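Local coordinates for protein endopolygalacturonase (Chondrostereum purpureum, PDB 1KCC) that probably cleaves internal alpha-1,4-galacturonosyl bonds of polygalacturonic acid by hydrolysis, as a family 28 glycoside hydrolase taking part in plant cell wall degradation, at residues D180-R185 and V208-I213; V225-Q230 and S239-D244; I258-P263 and A273-V278. All coordinates share one frame; numbering follows the deposited sequence.

Interaction 1. Residues D180-R185 and V208-I213; sequences DGNNIR and VSNVVI. With NAG (2-acetamido-2-deoxy-beta-D-glucopyranose), chain D.
Arg-185 and Val-212 start out alike: CG of the arginine (chi1 -179°) and CG1 of the valine (chi1 172°) both stand opposite their backbone N, and the two side chains run alongside each other on the outer face of the sheet. A bend at chi3 (-85°) then folds the arginine so that one face of its guanidinium, near the rim, rests on the valine methyl, with NH1 3.9 Å from Val-212 CG1. The same NH1 forms a salt bridge with Glu-187.

The two backbones pair in parallel. Ser-209 N donates to Gly-181 O at 2.9 Å, and Asn-183 N returns a bond to Ser-209 O at 3.0 Å. Past the corner the ladder resumes, Ile-184 N reaching Asn-210 O at 3.1 Å and Val-212 N reaching Ile-184 O at 2.9 Å. Asn-183 and Asn-210 both carry left-handed backbone angles and face each other in the register, one corner on the next. A water spans them, donating to Asn-183 OD1 (2.9 Å) and to Asn-210 O (3.1 Å), while ND2 of Asn-183 binds Asn-161 OD1 in the preceding coil. The hydroxymethyl end of an N-acetylglucosamine lies beside Asn-182.

Inside, Ile-184, Val-208 and Val-211 turn their branches to the core, where all three touch Ile-178, and the two valines also Ile-199. Gly-181 sits where a beta carbon would run into Ile-184 CD1 and into the preceding carbonyl. Val-208 CG2 packs against the backbone of Asp-180, whose carboxylate is tied by OD1 to His-207 N. Aliphatic side chains stacked within and corners set coil upon coil are hallmarks of the right-handed parallel beta-helix of family 28 glycoside hydrolases.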
loop_
_atom_site.group_PDB
_atom_site.type_symbol
_atom_site.label_atom_id
_atom_site.label_comp_id
_atom_site.label_asym_id
_atom_site.label_seq_id
_atom_site.Cartn_x
_atom_site.Cartn_y
_atom_site.Cartn_z
ATOM N N ASP A 180 2.359 10.003 -0.514
ATOM C CA ASP A 180 2.945 11.234 -0.001
ATOM C C ASP A 180 3.787 10.854 1.196
ATOM O O ASP A 180 3.398 9.936 1.947
ATOM C CB ASP A 180 1.829 12.212 0.412
ATOM C CG ASP A 180 2.265 13.625 0.642
ATOM O OD1 ASP A 180 3.184 14.126 0.009
ATOM O OD2 ASP A 180 1.569 14.314 1.459
ATOM N N GLY A 181 4.871 11.585 1.403
ATOM C CA GLY A 181 5.647 11.434 2.633
ATOM C C GLY A 181 7.095 11.095 2.421
ATOM O O GLY A 181 7.556 10.728 1.333
ATOM N N ASN A 182 7.839 11.285 3.535
ATOM C CA ASN A 182 9.263 11.061 3.589
ATOM C C ASN A 182 9.589 9.923 4.560
ATOM O O ASN A 182 8.972 9.838 5.627
ATOM C CB ASN A 182 9.989 12.343 4.095
ATOM C CG ASN A 182 11.492 12.168 4.111
ATOM O OD1 ASN A 182 12.141 12.069 3.056
ATOM N ND2 ASN A 182 12.095 12.164 5.289
ATOM N N ASN A 183 10.615 9.119 4.200
ATOM C CA ASN A 183 11.161 8.113 5.086
ATOM C C ASN A 183 10.150 6.987 5.313
ATOM O O ASN A 183 9.593 6.826 6.385
ATOM C CB ASN A 183 11.617 8.708 6.467
ATOM C CG ASN A 183 12.225 7.596 7.322
ATOM O OD1 ASN A 183 12.696 6.545 6.873
ATOM N ND2 ASN A 183 12.186 7.841 8.618
ATOM N N ILE A 184 9.995 6.210 4.228
ATOM C CA ILE A 184 9.014 5.108 4.181
ATOM C C ILE A 184 9.745 3.855 3.775
ATOM O O ILE A 184 10.422 3.839 2.743
ATOM C CB ILE A 184 7.841 5.435 3.247
ATOM C CG1 ILE A 184 7.100 6.701 3.765
ATOM C CG2 ILE A 184 6.867 4.284 3.171
ATOM C CD1 ILE A 184 6.270 7.385 2.741
ATOM N N ARG A 185 9.597 2.806 4.575
ATOM C CA ARG A 185 10.287 1.546 4.358
ATOM C C ARG A 185 9.248 0.448 4.255
ATOM O O ARG A 185 8.400 0.317 5.135
ATOM C CB ARG A 185 11.237 1.291 5.531
ATOM C CG ARG A 185 12.036 0.000 5.385
ATOM C CD ARG A 185 12.979 -0.190 6.611
ATOM N NE ARG A 185 14.129 0.541 6.293
ATOM C CZ ARG A 185 15.306 0.189 5.735
ATOM N NH1 ARG A 185 15.591 -1.041 5.415
ATOM N NH2 ARG A 185 16.093 1.206 5.575
ATOM N N VAL A 208 6.982 12.417 -2.447
ATOM C CA VAL A 208 7.423 11.163 -1.843
ATOM C C VAL A 208 8.949 11.153 -1.878
ATOM O O VAL A 208 9.544 11.460 -2.921
ATOM C CB VAL A 208 6.854 9.967 -2.597
ATOM C CG1 VAL A 208 7.514 8.665 -2.155
ATOM C CG2 VAL A 208 5.337 9.880 -2.367
ATOM N N SER A 209 9.574 10.860 -0.738
ATOM C CA SER A 209 11.047 10.876 -0.717
ATOM C C SER A 209 11.559 9.864 0.273
ATOM O O SER A 209 10.912 9.513 1.268
ATOM C CB SER A 209 11.564 12.263 -0.361
ATOM O OG SER A 209 10.921 12.767 0.809
ATOM N N ASN A 210 12.790 9.414 -0.003
ATOM C CA ASN A 210 13.515 8.529 0.901
ATOM C C ASN A 210 12.703 7.264 1.221
ATOM O O ASN A 210 12.328 6.977 2.371
ATOM C CB ASN A 210 13.986 9.251 2.184
ATOM C CG ASN A 210 14.971 10.341 1.785
ATOM O OD1 ASN A 210 14.744 11.533 2.088
ATOM N ND2 ASN A 210 16.002 9.963 1.123
ATOM N N VAL A 211 12.452 6.523 0.144
ATOM C CA VAL A 211 11.685 5.280 0.203
ATOM C C VAL A 211 12.657 4.108 0.027
ATOM O O VAL A 211 13.521 4.144 -0.885
ATOM C CB VAL A 211 10.624 5.228 -0.895
ATOM C CG1 VAL A 211 9.927 3.886 -0.999
ATOM C CG2 VAL A 211 9.597 6.335 -0.699
ATOM N N VAL A 212 12.514 3.098 0.854
ATOM C CA VAL A 212 13.271 1.849 0.712
ATOM C C VAL A 212 12.283 0.709 0.546
ATOM O O VAL A 212 11.417 0.504 1.415
ATOM C CB VAL A 212 14.207 1.612 1.938
ATOM C CG1 VAL A 212 14.818 0.220 1.834
ATOM C CG2 VAL A 212 15.266 2.688 2.008
ATOM N N ILE A 213 12.401 -0.017 -0.564
ATOM C CA ILE A 213 11.567 -1.167 -0.911
ATOM C C ILE A 213 12.514 -2.353 -0.922
ATOM O O ILE A 213 13.280 -2.511 -1.889
ATOM C CB ILE A 213 10.860 -0.932 -2.269
ATOM C CG1 ILE A 213 9.945 0.276 -2.176
ATOM C CG2 ILE A 213 10.132 -2.203 -2.684
ATOM C CD1 ILE A 213 9.143 0.941 -3.163
HETATM C C1 NAG D . 8.951 12.418 10.971
HETATM C C2 NAG D . 10.349 12.466 11.667
HETATM C C3 NAG D . 10.642 13.983 11.825
HETATM C C4 NAG D . 10.651 14.622 10.435
HETATM C C5 NAG D . 9.479 14.304 9.493
HETATM C C6 NAG D . 10.009 14.324 8.042
HETATM C C7 NAG D . 10.736 10.746 13.492
HETATM C C8 NAG D . 10.460 10.476 14.880
HETATM N N2 NAG D . 10.258 11.942 13.023
HETATM O O3 NAG D . 12.018 14.097 12.307
HETATM O O4 NAG D . 10.926 16.055 10.596
HETATM O O5 NAG D . 9.126 12.895 9.645
HETATM O O6 NAG D . 10.504 12.991 7.759
HETATM O O7 NAG D . 11.331 9.942 12.825
HETATM O O HOH W 1 13.465 5.064 4.510
#

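Interaction 2. Residues V225-Q230 and S239-D244; sequences VRIKAQ and SGVTYD. With GTR (beta-D-galactopyranuronic acid), chain B.
Val-225 meets Tyr-243 head-on across the interior, its CB 3.7 Å from CE1 and its CG2 over one face of the ring. Arg-226 follows with its side chain directed out of the core, but its carbonyl takes part inside: a water donates to Arg-226 O at 2.8 Å and accepts from Tyr-243 OH at 2.7 Å, lying in the plane of the ring at its edge. A phenylalanine in place of Tyr-243 would keep the ring but is likely to leave this water, and through it the carbonyl, without its link to the facing strand. On the outer side the arginine's guanidinium takes the galacturonate carboxylate at its edge, NH2 to O6A at 2.8 Å and a straight 167°, NH1 to O6B at a longer 3.2 Å.

Strands 226-230 and 239-244 belong to different sheets of the parallel beta-helix, 11.0 Å apart at closest and 155° between directions, too far for backbone bonds, so side chains and the one water bridge the core. Ile-227 points inward again; its CG1 reaches Tyr-243 OH at 3.3 Å while CD1 nears Val-241 CG2. Lys-228 swings back to the substrate cleft, extended beyond CG, with CE over the centre of the Arg-226 guanidinium and NZ 2.9 Å from galacturonate O6B. Asp-174 forms salt bridges with both basic groups.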
loop_
_atom_site.group_PDB
_atom_site.type_symbol
_atom_site.label_atom_id
_atom_site.label_comp_id
_atom_site.label_asym_id
_atom_site.label_seq_id
_atom_site.Cartn_x
_atom_site.Cartn_y
_atom_site.Cartn_z
ATOM N N VAL A 225 7.028 -3.492 -9.865
ATOM C CA VAL A 225 7.123 -2.218 -9.156
ATOM C C VAL A 225 6.760 -1.096 -10.134
ATOM O O VAL A 225 7.052 -1.170 -11.336
ATOM C CB VAL A 225 8.513 -1.982 -8.513
ATOM C CG1 VAL A 225 8.832 -3.067 -7.515
ATOM C CG2 VAL A 225 9.612 -1.891 -9.596
ATOM N N ARG A 226 6.120 -0.069 -9.578
ATOM C CA ARG A 226 5.750 1.102 -10.346
ATOM C C ARG A 226 6.042 2.385 -9.583
ATOM O O ARG A 226 5.837 2.453 -8.374
ATOM C CB ARG A 226 4.260 1.143 -10.663
ATOM C CG ARG A 226 3.822 0.289 -11.825
ATOM C CD ARG A 226 2.345 0.777 -12.171
ATOM N NE ARG A 226 1.516 0.283 -11.062
ATOM C CZ ARG A 226 0.162 0.413 -11.134
ATOM N NH1 ARG A 226 -0.424 1.006 -12.167
ATOM N NH2 ARG A 226 -0.584 -0.050 -10.105
ATOM N N ILE A 227 6.439 3.394 -10.338
ATOM C CA ILE A 227 6.365 4.795 -9.880
ATOM C C ILE A 227 5.501 5.495 -10.890
ATOM O O ILE A 227 5.869 5.578 -12.072
ATOM C CB ILE A 227 7.748 5.475 -9.743
ATOM C CG1 ILE A 227 8.681 4.574 -8.901
ATOM C CG2 ILE A 227 7.561 6.876 -9.163
ATOM C CD1 ILE A 227 10.074 5.211 -8.753
ATOM N N LYS A 228 4.306 5.937 -10.457
ATOM C CA LYS A 228 3.315 6.519 -11.350
ATOM C C LYS A 228 2.992 7.913 -10.901
ATOM O O LYS A 228 2.676 8.148 -9.724
ATOM C CB LYS A 228 2.018 5.645 -11.381
ATOM C CG LYS A 228 1.644 4.916 -10.111
ATOM C CD LYS A 228 0.216 4.262 -10.202
ATOM C CE LYS A 228 0.045 3.349 -8.967
ATOM N NZ LYS A 228 -1.369 2.885 -8.858
ATOM N N ALA A 229 3.050 8.863 -11.822
ATOM C CA ALA A 229 2.612 10.236 -11.563
ATOM C C ALA A 229 1.539 10.597 -12.562
ATOM O O ALA A 229 1.666 10.317 -13.752
ATOM C CB ALA A 229 3.742 11.244 -11.658
ATOM N N GLN A 230 0.487 11.251 -12.052
ATOM C CA GLN A 230 -0.511 11.780 -12.940
ATOM C C GLN A 230 0.137 12.702 -13.974
ATOM O O GLN A 230 0.918 13.602 -13.622
ATOM C CB GLN A 230 -1.548 12.604 -12.117
ATOM C CG GLN A 230 -2.284 11.637 -11.190
ATOM C CD GLN A 230 -3.110 12.205 -10.079
ATOM O OE1 GLN A 230 -3.580 13.318 -10.292
ATOM N NE2 GLN A 230 -3.403 11.541 -8.991
ATOM N N SER A 239 11.601 11.462 -4.966
ATOM C CA SER A 239 13.053 11.587 -4.917
ATOM C C SER A 239 13.650 10.646 -3.907
ATOM O O SER A 239 13.299 10.692 -2.730
ATOM C CB SER A 239 13.441 13.038 -4.587
ATOM O OG SER A 239 14.848 13.247 -4.719
ATOM N N GLY A 240 14.628 9.847 -4.332
ATOM C CA GLY A 240 15.350 9.024 -3.358
ATOM C C GLY A 240 14.608 7.699 -3.098
ATOM O O GLY A 240 13.974 7.580 -2.048
ATOM N N VAL A 241 14.608 6.811 -4.073
ATOM C CA VAL A 241 13.907 5.531 -3.990
ATOM C C VAL A 241 14.944 4.443 -4.200
ATOM O O VAL A 241 15.689 4.494 -5.182
ATOM C CB VAL A 241 12.805 5.398 -5.023
ATOM C CG1 VAL A 241 12.095 4.031 -4.929
ATOM C CG2 VAL A 241 11.820 6.552 -4.891
ATOM N N THR A 242 14.986 3.462 -3.278
ATOM C CA THR A 242 15.935 2.350 -3.424
ATOM C C THR A 242 15.144 1.042 -3.380
ATOM O O THR A 242 14.464 0.755 -2.396
ATOM C CB THR A 242 16.948 2.354 -2.276
ATOM O OG1 THR A 242 17.639 3.582 -2.280
ATOM C CG2 THR A 242 17.954 1.211 -2.492
ATOM N N TYR A 243 15.296 0.276 -4.454
ATOM C CA TYR A 243 14.792 -1.087 -4.536
ATOM C C TYR A 243 15.958 -2.028 -4.268
ATOM O O TYR A 243 16.993 -1.935 -4.953
ATOM C CB TYR A 243 14.219 -1.377 -5.929
ATOM C CG TYR A 243 13.048 -0.515 -6.304
ATOM C CD1 TYR A 243 11.783 -0.843 -5.881
ATOM C CD2 TYR A 243 13.217 0.613 -7.090
ATOM C CE1 TYR A 243 10.674 -0.062 -6.207
ATOM C CE2 TYR A 243 12.137 1.422 -7.442
ATOM C CZ TYR A 243 10.877 1.067 -7.003
ATOM O OH TYR A 243 9.818 1.888 -7.355
ATOM N N ASP A 244 15.789 -2.952 -3.304
ATOM C CA ASP A 244 16.888 -3.778 -2.817
ATOM C C ASP A 244 16.328 -5.149 -2.525
ATOM O O ASP A 244 15.377 -5.262 -1.731
ATOM C CB ASP A 244 17.448 -3.063 -1.575
ATOM C CG ASP A 244 18.625 -3.703 -0.908
ATOM O OD1 ASP A 244 18.781 -4.962 -0.981
ATOM O OD2 ASP A 244 19.431 -2.877 -0.370
HETATM C C1 GTR B . -7.025 -0.219 -12.241
HETATM C C2 GTR B . -8.001 0.492 -11.317
HETATM C C3 GTR B . -7.579 1.857 -11.107
HETATM C C4 GTR B . -6.140 1.941 -10.515
HETATM C C5 GTR B . -5.254 1.127 -11.478
HETATM C C6 GTR B . -3.838 1.036 -10.948
HETATM O O1 GTR B . -7.398 -1.548 -12.446
HETATM O O2 GTR B . -9.316 0.440 -11.908
HETATM O O3 GTR B . -8.514 2.518 -10.152
HETATM O O4 GTR B . -6.125 1.412 -9.181
HETATM O O5 GTR B . -5.737 -0.225 -11.640
HETATM O O6A GTR B . -3.339 -0.033 -10.534
HETATM O O6B GTR B . -3.212 2.102 -10.978
HETATM O O HOH W 2 7.361 1.285 -6.360
#

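Interaction 3. Residues I258-P263 and A273-V278; sequences ISQSYP and APFSDV. With GTR (beta-D-galactopyranuronic acid), chain B.
The amide oxygen OE1 of Gln-260 is gripped by the backbone N of Asn-302 and, weakly, by that of Gly-301, and the same amide group turns NE2 toward Ala-273 O, a weak bond of 2.9 Å bent to 128°. Carried by a chain extended beyond CG, NE2 stands 3.5 Å above the centre of the Phe-275 ring, the amide and ring planes 50° apart. Nearer the backbone, CG makes a CH-pi contact over that same face, 3.9 Å from the ring centroid of Phe-275.

These side chains close the core of one coil of the beta-helix, between strand 254-259, which belongs to the cleft-side sheet, and strand 275-280 on another. At the ring's edge, Ile-258 CG2 slides in 3.6 Å from Phe-275 CD2, and Ser-259 O also lies near the ring plane. Ile-258 CD1 goes on to Val-278 CG1.

An ST turn shapes the corner: Ser-259 OG, also bonded to Asp-265 O, accepts from Ser-261 N at 3.1 Å. Next along the chain after Ser-261, Tyr-262 reaches the bound galacturonate, its OH donating to O6B at 2.6 Å.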
loop_
_atom_site.group_PDB
_atom_site.type_symbol
_atom_site.label_atom_id
_atom_site.label_comp_id
_atom_site.label_asym_id
_atom_site.label_seq_id
_atom_site.Cartn_x
_atom_site.Cartn_y
_atom_site.Cartn_z
ATOM N N ILE A 258 7.925 2.939 -14.772
ATOM C CA ILE A 258 8.181 4.250 -14.163
ATOM C C ILE A 258 7.590 5.219 -15.151
ATOM O O ILE A 258 8.127 5.318 -16.269
ATOM C CB ILE A 258 9.680 4.448 -13.896
ATOM C CG1 ILE A 258 10.088 3.401 -12.846
ATOM C CG2 ILE A 258 9.996 5.904 -13.471
ATOM C CD1 ILE A 258 11.419 3.258 -12.376
ATOM N N SER A 259 6.524 5.930 -14.788
ATOM C CA SER A 259 5.785 6.654 -15.783
ATOM C C SER A 259 5.142 7.920 -15.223
ATOM O O SER A 259 4.523 7.902 -14.171
ATOM C CB SER A 259 4.663 5.760 -16.327
ATOM O OG SER A 259 3.819 6.510 -17.201
ATOM N N GLN A 260 5.256 8.987 -16.023
ATOM C CA GLN A 260 4.624 10.264 -15.759
ATOM C C GLN A 260 3.442 10.517 -16.667
ATOM O O GLN A 260 2.971 11.647 -16.852
ATOM C CB GLN A 260 5.668 11.382 -15.832
ATOM C CG GLN A 260 6.594 11.292 -14.631
ATOM C CD GLN A 260 7.871 12.102 -14.784
ATOM O OE1 GLN A 260 8.373 12.312 -15.905
ATOM N NE2 GLN A 260 8.469 12.507 -13.673
ATOM N N SER A 261 2.864 9.418 -17.189
ATOM C CA SER A 261 1.686 9.503 -18.099
ATOM C C SER A 261 0.400 9.036 -17.447
ATOM O O SER A 261 -0.626 8.937 -18.148
ATOM C CB SER A 261 1.922 8.617 -19.344
ATOM O OG SER A 261 3.061 9.070 -20.033
ATOM N N TYR A 262 0.369 8.751 -16.141
ATOM C CA TYR A 262 -0.804 8.139 -15.496
ATOM C C TYR A 262 -2.020 9.002 -15.711
ATOM O O TYR A 262 -1.951 10.235 -15.586
ATOM C CB TYR A 262 -0.483 7.976 -13.996
ATOM C CG TYR A 262 -1.492 7.052 -13.316
ATOM C CD1 TYR A 262 -1.275 5.653 -13.326
ATOM C CD2 TYR A 262 -2.588 7.553 -12.694
ATOM C CE1 TYR A 262 -2.172 4.793 -12.718
ATOM C CE2 TYR A 262 -3.522 6.689 -12.063
ATOM C CZ TYR A 262 -3.278 5.319 -12.100
ATOM O OH TYR A 262 -4.189 4.478 -11.467
ATOM N N PRO A 263 -3.226 8.444 -15.856
ATOM C CA PRO A 263 -3.631 7.035 -15.690
ATOM C C PRO A 263 -3.310 6.119 -16.859
ATOM O O PRO A 263 -3.585 4.933 -16.815
ATOM C CB PRO A 263 -5.152 7.151 -15.505
ATOM C CG PRO A 263 -5.533 8.311 -16.344
ATOM C CD PRO A 263 -4.395 9.308 -16.154
ATOM N N ALA A 273 5.970 16.550 -12.084
ATOM C CA ALA A 273 6.168 15.660 -10.928
ATOM C C ALA A 273 7.514 14.970 -11.079
ATOM O O ALA A 273 7.605 13.739 -11.216
ATOM C CB ALA A 273 5.036 14.604 -10.886
ATOM N N PRO A 274 8.607 15.751 -11.065
ATOM C CA PRO A 274 9.929 15.176 -11.349
ATOM C C PRO A 274 10.257 13.986 -10.444
ATOM O O PRO A 274 10.040 13.987 -9.247
ATOM C CB PRO A 274 10.906 16.354 -11.036
ATOM C CG PRO A 274 10.066 17.359 -10.290
ATOM C CD PRO A 274 8.668 17.210 -10.850
ATOM N N PHE A 275 10.874 12.983 -11.076
ATOM C CA PHE A 275 11.416 11.814 -10.409
ATOM C C PHE A 275 12.937 11.908 -10.380
ATOM O O PHE A 275 13.557 12.191 -11.439
ATOM C CB PHE A 275 11.083 10.491 -11.085
ATOM C CG PHE A 275 9.610 10.179 -11.227
ATOM C CD1 PHE A 275 8.617 10.846 -10.511
ATOM C CD2 PHE A 275 9.248 9.154 -12.118
ATOM C CE1 PHE A 275 7.285 10.457 -10.707
ATOM C CE2 PHE A 275 7.935 8.760 -12.282
ATOM C CZ PHE A 275 6.965 9.440 -11.569
ATOM N N SER A 276 13.554 11.678 -9.225
ATOM C CA SER A 276 15.004 11.697 -9.155
ATOM C C SER A 276 15.508 10.587 -8.239
ATOM O O SER A 276 14.812 10.112 -7.325
ATOM C CB SER A 276 15.507 13.048 -8.667
ATOM O OG SER A 276 14.967 13.415 -7.485
ATOM N N ASP A 277 16.727 10.178 -8.518
ATOM C CA ASP A 277 17.494 9.271 -7.656
ATOM C C ASP A 277 16.734 7.970 -7.330
ATOM O O ASP A 277 16.452 7.670 -6.185
ATOM C CB ASP A 277 17.924 9.983 -6.394
ATOM C CG ASP A 277 18.779 11.168 -6.706
ATOM O OD1 ASP A 277 19.246 11.387 -7.862
ATOM O OD2 ASP A 277 19.041 11.931 -5.717
ATOM N N VAL A 278 16.459 7.205 -8.392
ATOM C CA VAL A 278 15.765 5.938 -8.299
ATOM C C VAL A 278 16.785 4.816 -8.607
ATOM O O VAL A 278 17.301 4.775 -9.727
ATOM C CB VAL A 278 14.582 5.866 -9.292
ATOM C CG1 VAL A 278 13.930 4.508 -9.241
ATOM C CG2 VAL A 278 13.599 6.994 -8.992
HETATM C C1 GTR B . -7.025 -0.219 -12.241
HETATM C C2 GTR B . -8.001 0.492 -11.317
HETATM C C3 GTR B . -7.579 1.857 -11.107
HETATM C C4 GTR B . -6.140 1.941 -10.515
HETATM C C5 GTR B . -5.254 1.127 -11.478
HETATM C C6 GTR B . -3.838 1.036 -10.948
HETATM O O1 GTR B . -7.398 -1.548 -12.446
HETATM O O2 GTR B . -9.316 0.440 -11.908
HETATM O O3 GTR B . -8.514 2.518 -10.152
HETATM O O4 GTR B . -6.125 1.412 -9.181
HETATM O O5 GTR B . -5.737 -0.225 -11.640
HETATM O O6A GTR B . -3.339 -0.033 -10.534
HETATM O O6B GTR B . -3.212 2.102 -10.978
#

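How the interactions relate
The three contacts climb successive coils of one solenoid. Interactions 1 and 2, centres 9 Å apart, join through probable hydrogen bonds from Val-211 N to Gly-240 O and from Ile-213 N to Thr-242 O, each 2.9 Å. Interactions 2 and 3 lie 8 Å apart between centres and meet on two walls: Ile-227 O to Ser-259 N on the cleft side, and Ser-239 OG to Ser-276 OG outside, both 2.8 Å. Inside, Ile-227 CG2 packs on Phe-275 CZ at 3.6 Å. Interactions 2 and 3 share the galacturonate, whose O6B gathers Arg-226, Lys-228 and Tyr-262 beside His-195, the predicted active-site residue; interaction 1 stands apart from that ligand.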